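Local coordinates for protein PfhB2 (Pasteurella multocida, PDB 6U8T) that probably acts as a cysteine protease, through a YopT-like domain of the papain-like (CA clan) peptidases within a bacterial toxin, at residues Gly89-Thr92 / Gln93-Leu97; Tyr24-Ile27 / Val28-Val31; Ser77-Lys80 / Leu81-Glu84. The protein carries 1 engineered substitution. One frame throughout, in Å; residues are numbered along the deposited sequence.

Interaction 1 of 3, residues Gly89-Thr92 / Gln93-Leu97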
ATOM      1  N   GLY C  89      -0.522  19.048  -1.270  1.00 33.68           N
ATOM      2  CA  GLY C  89       0.294  18.448  -2.352  1.00 40.69           C
ATOM      3  C   GLY C  89       1.813  18.623  -2.191  1.00 43.39           C
ATOM      4  O   GLY C  89       2.313  19.647  -2.581  1.00 57.12           O
ATOM      5  N   SER C  90       2.500  17.576  -1.750  1.00 41.55           N
ATOM      6  CA  SER C  90       3.921  17.467  -1.340  1.00 38.11           C
ATOM      7  C   SER C  90       3.834  17.026   0.115  1.00 34.14           C
ATOM      8  O   SER C  90       3.326  17.800   0.917  1.00 32.28           O
ATOM      9  CB  SER C  90       4.775  18.713  -1.538  1.00 38.22           C
ATOM     10  OG  SER C  90       5.733  18.882  -0.485  1.00 39.55           O
ATOM     11  N   ALA C  91       4.226  15.793   0.410  1.00 33.67           N
ATOM     12  CA  ALA C  91       4.227  15.217   1.768  1.00 33.76           C
ATOM     13  C   ALA C  91       5.014  16.134   2.740  1.00 33.94           C
ATOM     14  O   ALA C  91       4.613  16.243   3.935  1.00 35.24           O
ATOM     15  CB  ALA C  91       4.752  13.817   1.705  1.00 32.98           C
ATOM     16  N   THR C  92       6.056  16.808   2.252  1.00 32.35           N
ATOM     17  CA  THR C  92       6.847  17.771   3.053  1.00 34.82           C
ATOM     18  C   THR C  92       5.958  18.923   3.502  1.00 34.81           C
ATOM     19  O   THR C  92       6.033  19.299   4.697  1.00 38.07           O
ATOM     20  CB  THR C  92       8.092  18.277   2.318  1.00 37.40           C
ATOM     21  OG1 THR C  92       9.012  17.200   2.489  1.00 39.72           O
ATOM     22  CG2 THR C  92       8.655  19.566   2.880  1.00 37.95           C
ATOM     23  N   GLN C  93       5.182  19.494   2.583  1.00 34.20           N
ATOM     24  CA  GLN C  93       4.277  20.644   2.878  1.00 31.54           C
ATOM     25  C   GLN C  93       3.098  20.183   3.727  1.00 26.72           C
ATOM     26  O   GLN C  93       2.702  20.929   4.558  1.00 26.65           O
ATOM     27  CB  GLN C  93       3.827  21.320   1.590  1.00 32.88           C
ATOM     28  CG  GLN C  93       4.995  21.998   0.898  1.00 37.30           C
ATOM     29  CD  GLN C  93       4.577  22.637  -0.392  1.00 40.90           C
ATOM     30  OE1 GLN C  93       4.618  23.854  -0.531  1.00 49.04           O
ATOM     31  NE2 GLN C  93       4.153  21.803  -1.322  1.00 39.88           N
ATOM     32  N   GLN C  94       2.573  18.996   3.509  1.00 25.46           N
ATOM     33  CA  GLN C  94       1.463  18.415   4.294  1.00 25.57           C
ATOM     34  C   GLN C  94       1.891  18.348   5.765  1.00 26.38           C
ATOM     35  O   GLN C  94       1.182  18.899   6.626  1.00 24.45           O
ATOM     36  CB  GLN C  94       1.114  17.016   3.801  1.00 25.57           C
ATOM     37  CG  GLN C  94       0.427  17.004   2.453  1.00 27.37           C
ATOM     38  CD  GLN C  94      -0.036  15.622   2.068  1.00 27.68           C
ATOM     39  OE1 GLN C  94       0.685  14.643   2.201  1.00 32.80           O
ATOM     40  NE2 GLN C  94      -1.262  15.526   1.605  1.00 27.16           N
ATOM     41  N   PHE C  95       3.033  17.729   6.043  1.00 28.60           N
ATOM     42  CA  PHE C  95       3.540  17.575   7.436  1.00 29.94           C
ATOM     43  C   PHE C  95       3.889  18.961   8.022  1.00 30.48           C
ATOM     44  O   PHE C  95       3.637  19.181   9.228  1.00 32.06           O
ATOM     45  CB  PHE C  95       4.653  16.522   7.473  1.00 29.30           C
ATOM     46  CG  PHE C  95       4.172  15.123   7.180  1.00 29.47           C
ATOM     47  CD1 PHE C  95       3.087  14.570   7.859  1.00 27.48           C
ATOM     48  CD2 PHE C  95       4.813  14.359   6.218  1.00 31.89           C
ATOM     49  CE1 PHE C  95       2.668  13.274   7.596  1.00 30.39           C
ATOM     50  CE2 PHE C  95       4.396  13.054   5.970  1.00 35.32           C
ATOM     51  CZ  PHE C  95       3.331  12.509   6.661  1.00 30.84           C
ATOM     52  N   LYS C  96       4.373  19.894   7.202  1.00 29.40           N
ATOM     53  CA  LYS C  96       4.637  21.288   7.661  1.00 31.78           C
ATOM     54  C   LYS C  96       3.314  21.956   8.079  1.00 30.10           C
ATOM     55  O   LYS C  96       3.295  22.746   9.062  1.00 30.29           O
ATOM     56  CB  LYS C  96       5.333  22.107   6.571  1.00 33.48           C
ATOM     57  CG  LYS C  96       5.638  23.558   6.914  1.00 37.20           C
ATOM     58  CD  LYS C  96       6.906  23.764   7.693  1.00 45.23           C
ATOM     59  CE  LYS C  96       6.933  23.270   9.129  1.00 49.59           C
ATOM     60  NZ  LYS C  96       6.156  24.147  10.041  1.00 56.74           N
ATOM     61  N   LEU C  97       2.230  21.673   7.358  1.00 26.87           N
ATOM     62  CA  LEU C  97       0.917  22.300   7.624  1.00 26.06           C
ATOM     63  C   LEU C  97       0.404  21.797   8.984  1.00 23.17           C
ATOM     64  O   LEU C  97      -0.068  22.637   9.777  1.00 23.50           O
ATOM     65  CB  LEU C  97      -0.010  21.974   6.457  1.00 26.02           C
ATOM     66  CG  LEU C  97      -1.493  22.214   6.654  1.00 27.71           C
ATOM     67  CD1 LEU C  97      -2.041  22.657   5.331  1.00 32.77           C
ATOM     68  CD2 LEU C  97      -2.181  20.955   7.131  1.00 26.29           C
TER

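Interaction 2 of 3, residues Tyr24-Ile27 / Val28-Val31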
ATOM      1  N   TYR C  24     -10.241  -0.572  -7.824  1.00 26.61           N
ATOM      2  CA  TYR C  24      -8.910  -0.293  -7.236  1.00 26.54           C
ATOM      3  C   TYR C  24      -8.691   1.230  -7.108  1.00 26.49           C
ATOM      4  O   TYR C  24      -8.131   1.680  -6.100  1.00 24.39           O
ATOM      5  CB  TYR C  24      -7.771  -1.016  -7.983  1.00 26.67           C
ATOM      6  CG  TYR C  24      -6.449  -0.749  -7.326  1.00 25.96           C
ATOM      7  CD1 TYR C  24      -6.168  -1.309  -6.099  1.00 26.51           C
ATOM      8  CD2 TYR C  24      -5.557   0.175  -7.829  1.00 26.56           C
ATOM      9  CE1 TYR C  24      -4.964  -1.074  -5.454  1.00 26.77           C
ATOM     10  CE2 TYR C  24      -4.394   0.498  -7.154  1.00 27.18           C
ATOM     11  CZ  TYR C  24      -4.089  -0.133  -5.968  1.00 27.52           C
ATOM     12  OH  TYR C  24      -2.914   0.179  -5.328  1.00 31.64           O
ATOM     13  N   LYS C  25      -9.125   2.016  -8.091  1.00 29.10           N
ATOM     14  CA  LYS C  25      -8.962   3.496  -8.038  1.00 30.80           C
ATOM     15  C   LYS C  25      -9.807   4.105  -6.898  1.00 28.36           C
ATOM     16  O   LYS C  25      -9.342   5.057  -6.263  1.00 25.25           O
ATOM     17  CB  LYS C  25      -9.266   4.081  -9.406  1.00 35.37           C
ATOM     18  CG  LYS C  25      -8.205   3.757 -10.461  1.00 41.48           C
ATOM     19  CD  LYS C  25      -8.327   4.601 -11.698  1.00 46.04           C
ATOM     20  CE  LYS C  25      -9.506   4.249 -12.568  1.00 53.34           C
ATOM     21  NZ  LYS C  25      -9.326   4.768 -13.955  1.00 58.51           N
ATOM     22  N   GLU C  26     -10.984   3.548  -6.622  1.00 28.27           N
ATOM     23  CA  GLU C  26     -11.844   3.967  -5.479  1.00 30.09           C
ATOM     24  C   GLU C  26     -11.120   3.630  -4.158  1.00 28.01           C
ATOM     25  O   GLU C  26     -11.112   4.475  -3.252  1.00 26.08           O
ATOM     26  CB  GLU C  26     -13.221   3.290  -5.537  1.00 33.52           C
ATOM     27  CG  GLU C  26     -14.153   3.862  -6.594  1.00 37.76           C
ATOM     28  CD  GLU C  26     -14.366   5.360  -6.464  1.00 42.14           C
ATOM     29  OE1 GLU C  26     -14.658   5.859  -5.315  1.00 42.37           O
ATOM     30  OE2 GLU C  26     -14.253   6.044  -7.508  1.00 53.19           O
ATOM     31  N   ILE C  27     -10.471   2.465  -4.087  1.00 28.05           N
ATOM     32  CA  ILE C  27      -9.688   2.033  -2.891  1.00 27.00           C
ATOM     33  C   ILE C  27      -8.543   3.027  -2.658  1.00 26.26           C
ATOM     34  O   ILE C  27      -8.347   3.496  -1.514  1.00 26.44           O
ATOM     35  CB  ILE C  27      -9.204   0.591  -3.062  1.00 27.41           C
ATOM     36  CG1 ILE C  27     -10.361  -0.409  -3.017  1.00 29.50           C
ATOM     37  CG2 ILE C  27      -8.161   0.270  -2.020  1.00 27.94           C
ATOM     38  CD1 ILE C  27      -9.981  -1.849  -3.389  1.00 28.84           C
ATOM     39  N   VAL C  28      -7.809   3.376  -3.707  1.00 28.49           N
ATOM     40  CA  VAL C  28      -6.676   4.344  -3.614  1.00 27.44           C
ATOM     41  C   VAL C  28      -7.207   5.679  -3.074  1.00 26.56           C
ATOM     42  O   VAL C  28      -6.586   6.236  -2.156  1.00 24.75           O
ATOM     43  CB  VAL C  28      -5.956   4.501  -4.967  1.00 31.04           C
ATOM     44  CG1 VAL C  28      -5.054   5.724  -4.996  1.00 29.72           C
ATOM     45  CG2 VAL C  28      -5.165   3.244  -5.328  1.00 32.00           C
ATOM     46  N   LYS C  29      -8.331   6.159  -3.590  1.00 26.90           N
ATOM     47  CA  LYS C  29      -8.957   7.435  -3.145  1.00 28.10           C
ATOM     48  C   LYS C  29      -9.287   7.336  -1.649  1.00 25.19           C
ATOM     49  O   LYS C  29      -8.984   8.300  -0.896  1.00 24.33           O
ATOM     50  CB  LYS C  29     -10.213   7.726  -3.975  1.00 35.84           C
ATOM     51  CG  LYS C  29     -10.829   9.103  -3.769  1.00 43.66           C
ATOM     52  CD  LYS C  29     -12.251   9.244  -4.314  1.00 54.67           C
ATOM     53  CE  LYS C  29     -12.365   9.170  -5.825  1.00 66.14           C
ATOM     54  NZ  LYS C  29     -12.033  10.470  -6.460  1.00 77.04           N
ATOM     55  N   HIS C  30      -9.854   6.201  -1.233  1.00 22.61           N
ATOM     56  CA  HIS C  30     -10.263   5.966   0.158  1.00 23.04           C
ATOM     57  C   HIS C  30      -9.022   6.046   1.070  1.00 23.39           C
ATOM     58  O   HIS C  30      -9.011   6.861   1.987  1.00 21.27           O
ATOM     59  CB  HIS C  30     -11.006   4.637   0.303  1.00 23.71           C
ATOM     60  CG  HIS C  30     -11.310   4.333   1.730  1.00 22.48           C
ATOM     61  ND1 HIS C  30     -12.459   4.751   2.347  1.00 24.35           N
ATOM     62  CD2 HIS C  30     -10.563   3.725   2.672  1.00 23.75           C
ATOM     63  CE1 HIS C  30     -12.426   4.374   3.620  1.00 25.33           C
ATOM     64  NE2 HIS C  30     -11.250   3.762   3.857  1.00 23.56           N
ATOM     65  N   VAL C  31      -8.007   5.245   0.778  1.00 23.97           N
ATOM     66  CA  VAL C  31      -6.766   5.130   1.598  1.00 25.70           C
ATOM     67  C   VAL C  31      -6.046   6.492   1.649  1.00 27.06           C
ATOM     68  O   VAL C  31      -5.555   6.871   2.710  1.00 23.55           O
ATOM     69  CB  VAL C  31      -5.853   4.025   1.035  1.00 24.30           C
ATOM     70  CG1 VAL C  31      -4.495   4.075   1.672  1.00 24.24           C
ATOM     71  CG2 VAL C  31      -6.463   2.650   1.227  1.00 24.46           C
TER

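Interaction 3 of 3, residues Ser77-Lys80 / Leu81-Glu84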
ATOM      1  N   SER C  77     -13.745  20.250  13.220  1.00 22.36           N
ATOM      2  CA  SER C  77     -12.353  20.782  13.288  1.00 20.80           C
ATOM      3  C   SER C  77     -11.374  19.815  12.599  1.00 18.69           C
ATOM      4  O   SER C  77     -10.464  20.274  11.923  1.00 18.33           O
ATOM      5  CB  SER C  77     -11.980  21.048  14.701  1.00 20.22           C
ATOM      6  OG  SER C  77     -10.707  21.655  14.753  1.00 20.65           O
ATOM      7  N   ILE C  78     -11.571  18.508  12.765  1.00 17.59           N
ATOM      8  CA  ILE C  78     -10.742  17.465  12.124  1.00 16.94           C
ATOM      9  C   ILE C  78     -10.927  17.545  10.593  1.00 17.48           C
ATOM     10  O   ILE C  78      -9.919  17.471   9.867  1.00 16.41           O
ATOM     11  CB  ILE C  78     -11.087  16.079  12.704  1.00 16.36           C
ATOM     12  CG1 ILE C  78     -10.469  15.934  14.105  1.00 16.30           C
ATOM     13  CG2 ILE C  78     -10.628  14.966  11.744  1.00 15.45           C
ATOM     14  CD1 ILE C  78     -10.895  14.690  14.860  1.00 16.10           C
ATOM     15  N   LYS C  79     -12.165  17.707  10.129  1.00 19.12           N
ATOM     16  CA  LYS C  79     -12.509  17.809   8.689  1.00 20.92           C
ATOM     17  C   LYS C  79     -11.852  19.065   8.089  1.00 21.57           C
ATOM     18  O   LYS C  79     -11.322  18.942   6.973  1.00 19.97           O
ATOM     19  CB  LYS C  79     -14.026  17.793   8.511  1.00 23.62           C
ATOM     20  CG  LYS C  79     -14.597  16.382   8.421  1.00 24.52           C
ATOM     21  CD  LYS C  79     -16.096  16.303   8.416  1.00 27.97           C
ATOM     22  CE  LYS C  79     -16.612  15.290   7.415  1.00 33.77           C
ATOM     23  NZ  LYS C  79     -16.366  13.918   7.913  1.00 38.18           N
ATOM     24  N   LYS C  80     -11.868  20.189   8.806  1.00 22.21           N
ATOM     25  CA  LYS C  80     -11.212  21.458   8.383  1.00 25.32           C
ATOM     26  C   LYS C  80      -9.715  21.208   8.126  1.00 23.11           C
ATOM     27  O   LYS C  80      -9.236  21.548   7.026  1.00 22.40           O
ATOM     28  CB  LYS C  80     -11.326  22.549   9.449  1.00 30.49           C
ATOM     29  CG  LYS C  80     -12.087  23.823   9.127  1.00 38.82           C
ATOM     30  CD  LYS C  80     -12.336  24.653  10.436  1.00 49.23           C
ATOM     31  CE  LYS C  80     -13.712  24.468  11.095  1.00 59.90           C
ATOM     32  NZ  LYS C  80     -13.704  23.966  12.508  1.00 54.70           N
ATOM     33  N   LEU C  81      -8.990  20.689   9.128  1.00 20.52           N
ATOM     34  CA  LEU C  81      -7.530  20.437   9.025  1.00 19.31           C
ATOM     35  C   LEU C  81      -7.268  19.418   7.905  1.00 19.17           C
ATOM     36  O   LEU C  81      -6.298  19.559   7.166  1.00 19.48           O
ATOM     37  CB  LEU C  81      -7.011  19.919  10.366  1.00 18.06           C
ATOM     38  CG  LEU C  81      -5.511  19.656  10.425  1.00 17.86           C
ATOM     39  CD1 LEU C  81      -4.746  20.877   9.897  1.00 18.89           C
ATOM     40  CD2 LEU C  81      -5.058  19.311  11.846  1.00 16.75           C
ATOM     41  N   GLN C  82      -8.090  18.377   7.817  1.00 19.29           N
ATOM     42  CA  GLN C  82      -7.920  17.293   6.836  1.00 19.88           C
ATOM     43  C   GLN C  82      -7.983  17.899   5.406  1.00 22.75           C
ATOM     44  O   GLN C  82      -7.172  17.556   4.575  1.00 20.50           O
ATOM     45  CB  GLN C  82      -9.000  16.257   7.081  1.00 19.89           C
ATOM     46  CG  GLN C  82      -8.995  15.139   6.049  1.00 21.47           C
ATOM     47  CD  GLN C  82     -10.385  14.579   5.878  1.00 22.51           C
ATOM     48  OE1 GLN C  82     -11.189  14.561   6.815  1.00 25.73           O
ATOM     49  NE2 GLN C  82     -10.609  13.936   4.760  1.00 20.07           N
ATOM     50  N   THR C  83      -8.947  18.772   5.145  1.00 24.04           N
ATOM     51  CA  THR C  83      -9.118  19.541   3.890  1.00 26.18           C
ATOM     52  C   THR C  83      -7.836  20.314   3.550  1.00 29.12           C
ATOM     53  O   THR C  83      -7.377  20.189   2.409  1.00 32.63           O
ATOM     54  CB  THR C  83     -10.310  20.482   4.054  1.00 26.33           C
ATOM     55  OG1 THR C  83     -11.318  19.563   3.665  1.00 27.72           O
ATOM     56  CG2 THR C  83     -10.273  21.751   3.240  1.00 29.80           C
ATOM     57  N   GLU C  84      -7.337  21.117   4.479  1.00 27.07           N
ATOM     58  CA  GLU C  84      -6.076  21.881   4.319  1.00 30.43           C
ATOM     59  C   GLU C  84      -4.925  20.904   3.984  1.00 27.26           C
ATOM     60  O   GLU C  84      -4.208  21.122   2.976  1.00 25.90           O
ATOM     61  CB  GLU C  84      -5.847  22.738   5.561  1.00 33.46           C
ATOM     62  CG  GLU C  84      -6.762  23.950   5.579  1.00 42.05           C
ATOM     63  CD  GLU C  84      -7.017  24.589   6.930  1.00 55.51           C
ATOM     64  OE1 GLU C  84      -6.369  24.147   7.919  1.00 64.93           O
ATOM     65  OE2 GLU C  84      -7.889  25.506   6.995  1.00 68.39           O
TER

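Interaction 1 of 3, residues Gly89-Thr92 / Gln93-Leu97
Ser90 grips the first turn of helix 91-104 with both of its oxygens. It is the N-cap residue: Ser90 OG accepts from Gln93 N at 3.2 Å, the capping bond, with an N-H...O angle of 161°. Ser90 O meanwhile receives Gln94 N at 3.0 Å, with the donor lying in the carbonyl plane, so two amide groups of the first turn are satisfied by one residue. Gly89, just before it, is where the chain leaves the preceding helix with a positive phi, and the short link into the new helix runs through Gly89 and Ser90. From there the ordinary helical ladder takes over: Phe95 N bonds to Ala91 O and Lys96 N to Thr92 O. Beyond the backbone, Gln93 folds back over the cap. Its CG sits beside the backbone N (chi1 -67°) and the extended chain brings Gln93 NE2 to 3.2 Å from Ser90 CB and 3.1 Å from Gly89 O. Gln94 turns its amide to the previous helix instead, where NE2 is bonded to Phe85 O; this ties the new helix to the end of helix 72-87. On another side Phe95 touches Lys151 and Ser153 of strand 147-155. The ring also lies obliquely against the first turn, with Ala91 O 3.0 Å from Phe95 CD2 and Ala91 CB 4.3 Å from Phe95 CE2.

Interaction 2 of 3, residues Tyr24-Ile27 / Val28-Val31
Ile27 O and Val31 N make one of the two shortest backbone bonds here, 2.9 Å long and nearly straight at 174°, with the donor approaching nearly along the C=O axis. It is one rung of the i to i+4 ladder of the long alpha-helix 20-51; Glu26 O likewise takes His30 N, Lys25 O takes Lys29 N, and Tyr24 O takes Val28 N. Over that ladder the apolar side chains pair i to i+4. Tyr24 has CG anti to its backbone N (chi1 -178°), which swings the ring along the helix to Val28, whose CG2 meets it obliquely: Val28 CG2 is 3.4 Å from Tyr24 CE2 and 3.6 Å from Tyr24 CZ. One turn on, Ile27 and Val31 meet more loosely, through their CG2 methyls at 4.4 Å. Tyr24, Ile27 and Val31 of this strip, together with His30, also face the second subunit: Tyr24 packs on Leu156, Val31 on Gly159, and Ile27 and His30 on Ile27 of that other copy. Toward solvent, Glu26 and Lys29, three residues apart, run side by side in the same direction without forming a salt bridge: Glu26 OE2 and Lys29 NZ stay 5.1 Å apart, and the carboxylate comes closest to the last methylene, Glu26 OE2 lying 4.0 Å from Lys29 CE.

Interaction 3 of 3, residues Ser77-Lys80 / Leu81-Glu84
Lys80, Leu81 and Gln82 sit at the middle of this stretch of helix and share the burial between its two halves. Lys80 contributes chiefly through its backbone: Lys80 O accepts Glu84 N at 3.2 Å, and the same oxygen, Lys80 O, lies 3.3 Å from Thr83 CB and 3.7 Å from Glu84 CG. Leu81 bonds back through N to Ser77 O, in a nearly straight bond of 172°, while its side chain leaves the turn, CG anti to the backbone N (chi1 -178°), to pack on Leu97 and Trp101 of helix 91-104 and on Ser40 of helix 20-51. Gln82 N goes to Ile78 O at 2.9 Å, and Gln82 CB presses on that carbonyl oxygen, Ile78 O, at 3.2 Å. The Gln82 side chain lies alongside that of Lys79 and points the same way, with Gln82 OE1 4.2 Å from Lys79 CG. Ile78 O has a second donor in Ser40 OG, and Lys79 O is held by Thr83 N, with a weak addition from Thr83 OG1. Ser77 OG bonds to His44 NE2. This is a regular alpha-helix, 72-87, packed against helices 20-51 and 91-104, with Ile78 and Leu81 buried and its lysines exposed.

The three contacts are local ones, each on a different helix, and the helices come in series along the chain: interaction 2 on helix 20-51, interaction 3 on helix 72-87 and interaction 1 at the start of helix 91-104. Interactions 1 and 3 lie 14 Å apart between centres and touch directly, Leu97 CD1 packing at 3.5 Å on Glu84 O and Leu97 CD2 on Leu81 CD1. Interaction 2 stands apart, its centre about 20 Å from that of interaction 3 and 21 Å from that of interaction 1, yet farther along its helix Ser40 and His44 meet helix 72-87. Helix 20-51 thus joins the helical cluster to the dimer contact, in a domain whose family belongs to the CA clan of peptidases.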